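Local coordinates for protein methyltransferase (Thermus thermophilus, PDB 1WS6) that probably transfers a methyl group from S-adenosylmethionine to a substrate that has not been identified, using a Rossmann-like methyltransferase fold, at residues Val137-Leu142 with Thr167-Val171. Residues are numbered along the deposited sequence; the frame is centred on the assembly and turned at random.
Sequences VEAGGL and TLVEV
V171, the C-terminal residue, docks against the turn that leads into strand 141-148. Its CB rests 3.9 Å from the carbonyl O of G141. Beyond it CG1, swung opposite the backbone N (chi1 175°), reaches the carbonyl O of V137 at 3.7 Å and lies nearly as close to that of E138; a compact branched side chain suits packing against these main-chain carbonyls, and it also touches Y143. The backbone of V171 is held as well: its N donates to G141 O (3.1 Å), while its carboxylate O lies so unusually close to G140 N that the details of that bond are doubtful. Two successive glycines thus face one residue, a G1 beta bulge continuous with the type II turn E138-G141. Glycine fits both places: G140 has a positive phi (92°), and G141, lacking a side chain, lets V137 CG1 pack close against its CA. Further along, L142 and E170 form an antiparallel non-hydrogen-bonded pair, their side chains side by side. Buried L142 suits the apolar company of L168 and Y34 of helix 25-38; exposed E170 lays its aliphatic CG 3.5 Å from L142 CD2 and carries its carboxylate to a salt bridge with R38. The bulge lies where strand 164-170 ends against the start of 141-148, which on its other side runs parallel to 111-116.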
ATOM      1  N   VAL A 137       5.219 -10.922  -5.338  1.00 21.88           N
ATOM      2  CA  VAL A 137       4.014 -10.834  -6.165  1.00 21.65           C
ATOM      3  C   VAL A 137       3.957 -11.958  -7.199  1.00 22.20           C
ATOM      4  O   VAL A 137       4.892 -12.175  -7.961  1.00 21.86           O
ATOM      5  CB  VAL A 137       3.927  -9.483  -6.910  1.00 22.69           C
ATOM      6  CG1 VAL A 137       2.725  -9.485  -7.849  1.00 21.99           C
ATOM      7  CG2 VAL A 137       3.801  -8.339  -5.908  1.00 22.99           C
ATOM      8  N   GLU A 138       2.836 -12.665  -7.211  1.00 23.68           N
ATOM      9  CA  GLU A 138       2.598 -13.778  -8.119  1.00 23.06           C
ATOM     10  C   GLU A 138       2.565 -13.318  -9.570  1.00 23.99           C
ATOM     11  O   GLU A 138       2.347 -12.136  -9.853  1.00 22.97           O
ATOM     12  CB  GLU A 138       1.253 -14.412  -7.784  1.00 23.70           C
ATOM     13  CG  GLU A 138       0.088 -13.557  -8.227  1.00 24.78           C
ATOM     14  CD  GLU A 138      -1.239 -14.006  -7.652  1.00 27.67           C
ATOM     15  OE1 GLU A 138      -2.275 -13.441  -8.071  1.00 27.88           O
ATOM     16  OE2 GLU A 138      -1.248 -14.908  -6.783  1.00 27.75           O
ATOM     17  N   ALA A 139       2.779 -14.254 -10.489  1.00 23.94           N
ATOM     18  CA  ALA A 139       2.735 -13.935 -11.910  1.00 23.74           C
ATOM     19  C   ALA A 139       1.383 -13.291 -12.188  1.00 23.60           C
ATOM     20  O   ALA A 139       0.356 -13.737 -11.673  1.00 23.70           O
ATOM     21  CB  ALA A 139       2.886 -15.195 -12.740  1.00 24.35           C
ATOM     22  N   GLY A 140       1.384 -12.240 -12.997  1.00 22.32           N
ATOM     23  CA  GLY A 140       0.139 -11.565 -13.306  1.00 23.62           C
ATOM     24  C   GLY A 140      -0.175 -10.412 -12.365  1.00 23.00           C
ATOM     25  O   GLY A 140      -1.051  -9.605 -12.649  1.00 23.49           O
ATOM     26  N   GLY A 141       0.550 -10.328 -11.255  1.00 21.80           N
ATOM     27  CA  GLY A 141       0.313  -9.263 -10.295  1.00 22.58           C
ATOM     28  C   GLY A 141       1.026  -7.958 -10.586  1.00 21.98           C
ATOM     29  O   GLY A 141       1.629  -7.786 -11.646  1.00 21.76           O
ATOM     30  N   LEU A 142       0.963  -7.042  -9.623  1.00 21.39           N
ATOM     31  CA  LEU A 142       1.578  -5.726  -9.749  1.00 20.65           C
ATOM     32  C   LEU A 142       2.351  -5.225  -8.547  1.00 20.12           C
ATOM     33  O   LEU A 142       2.021  -5.538  -7.406  1.00 20.79           O
ATOM     34  CB  LEU A 142       0.520  -4.665 -10.023  1.00 20.68           C
ATOM     35  CG  LEU A 142       0.010  -4.403 -11.425  1.00 23.80           C
ATOM     36  CD1 LEU A 142      -1.015  -3.284 -11.354  1.00 22.74           C
ATOM     37  CD2 LEU A 142       1.176  -4.029 -12.338  1.00 25.24           C
ATOM     38  N   THR A 167       4.400   4.264 -10.190  1.00 19.99           N
ATOM     39  CA  THR A 167       5.059   3.456 -11.201  1.00 21.37           C
ATOM     40  C   THR A 167       4.495   2.064 -11.032  1.00 22.40           C
ATOM     41  O   THR A 167       4.557   1.497  -9.944  1.00 24.35           O
ATOM     42  CB  THR A 167       6.587   3.407 -11.010  1.00 21.05           C
ATOM     43  OG1 THR A 167       7.164   4.642 -11.448  1.00 19.81           O
ATOM     44  CG2 THR A 167       7.186   2.268 -11.819  1.00 21.65           C
ATOM     45  N   LEU A 168       3.934   1.518 -12.101  1.00 23.11           N
ATOM     46  CA  LEU A 168       3.351   0.189 -12.040  1.00 24.59           C
ATOM     47  C   LEU A 168       4.212  -0.823 -12.782  1.00 25.10           C
ATOM     48  O   LEU A 168       4.513  -0.658 -13.962  1.00 25.87           O
ATOM     49  CB  LEU A 168       1.928   0.217 -12.604  1.00 24.99           C
ATOM     50  CG  LEU A 168       0.985   1.109 -11.784  1.00 25.46           C
ATOM     51  CD1 LEU A 168       1.268   2.583 -12.060  1.00 26.76           C
ATOM     52  CD2 LEU A 168      -0.442   0.787 -12.140  1.00 27.80           C
ATOM     53  N   VAL A 169       4.622  -1.860 -12.066  1.00 25.86           N
ATOM     54  CA  VAL A 169       5.471  -2.890 -12.632  1.00 25.78           C
ATOM     55  C   VAL A 169       4.714  -4.206 -12.677  1.00 28.93           C
ATOM     56  O   VAL A 169       4.303  -4.749 -11.641  1.00 26.47           O
ATOM     57  CB  VAL A 169       6.748  -3.065 -11.793  1.00 24.99           C
ATOM     58  CG1 VAL A 169       7.727  -3.968 -12.523  1.00 24.41           C
ATOM     59  CG2 VAL A 169       7.370  -1.706 -11.507  1.00 23.74           C
ATOM     60  N   GLU A 170       4.527  -4.713 -13.891  1.00 32.93           N
ATOM     61  CA  GLU A 170       3.812  -5.958 -14.088  1.00 36.00           C
ATOM     62  C   GLU A 170       4.699  -7.174 -13.875  1.00 36.77           C
ATOM     63  O   GLU A 170       5.913  -7.120 -14.066  1.00 38.62           O
ATOM     64  CB  GLU A 170       3.195  -5.981 -15.481  1.00 38.85           C
ATOM     65  CG  GLU A 170       2.054  -4.991 -15.633  1.00 44.13           C
ATOM     66  CD  GLU A 170       1.330  -5.127 -16.956  1.00 47.04           C
ATOM     67  OE1 GLU A 170       0.915  -6.257 -17.288  1.00 50.13           O
ATOM     68  OE2 GLU A 170       1.171  -4.107 -17.659  1.00 48.10           O
ATOM     69  N   VAL A 171       4.085  -8.268 -13.447  1.00 37.55           N
ATOM     70  CA  VAL A 171       4.816  -9.502 -13.203  1.00 39.98           C
ATOM     71  C   VAL A 171       4.034 -10.656 -13.803  1.00 40.30           C
ATOM     72  O   VAL A 171       2.821 -10.475 -14.040  1.00 41.00           O
ATOM     73  CB  VAL A 171       4.992  -9.754 -11.692  1.00 39.89           C
ATOM     74  CG1 VAL A 171       5.644 -11.102 -11.456  1.00 41.03           C
ATOM     75  CG2 VAL A 171       5.828  -8.650 -11.083  1.00 41.26           C
ATOM     76  OXT VAL A 171       4.639 -11.724 -14.017  1.00 41.81           O
TER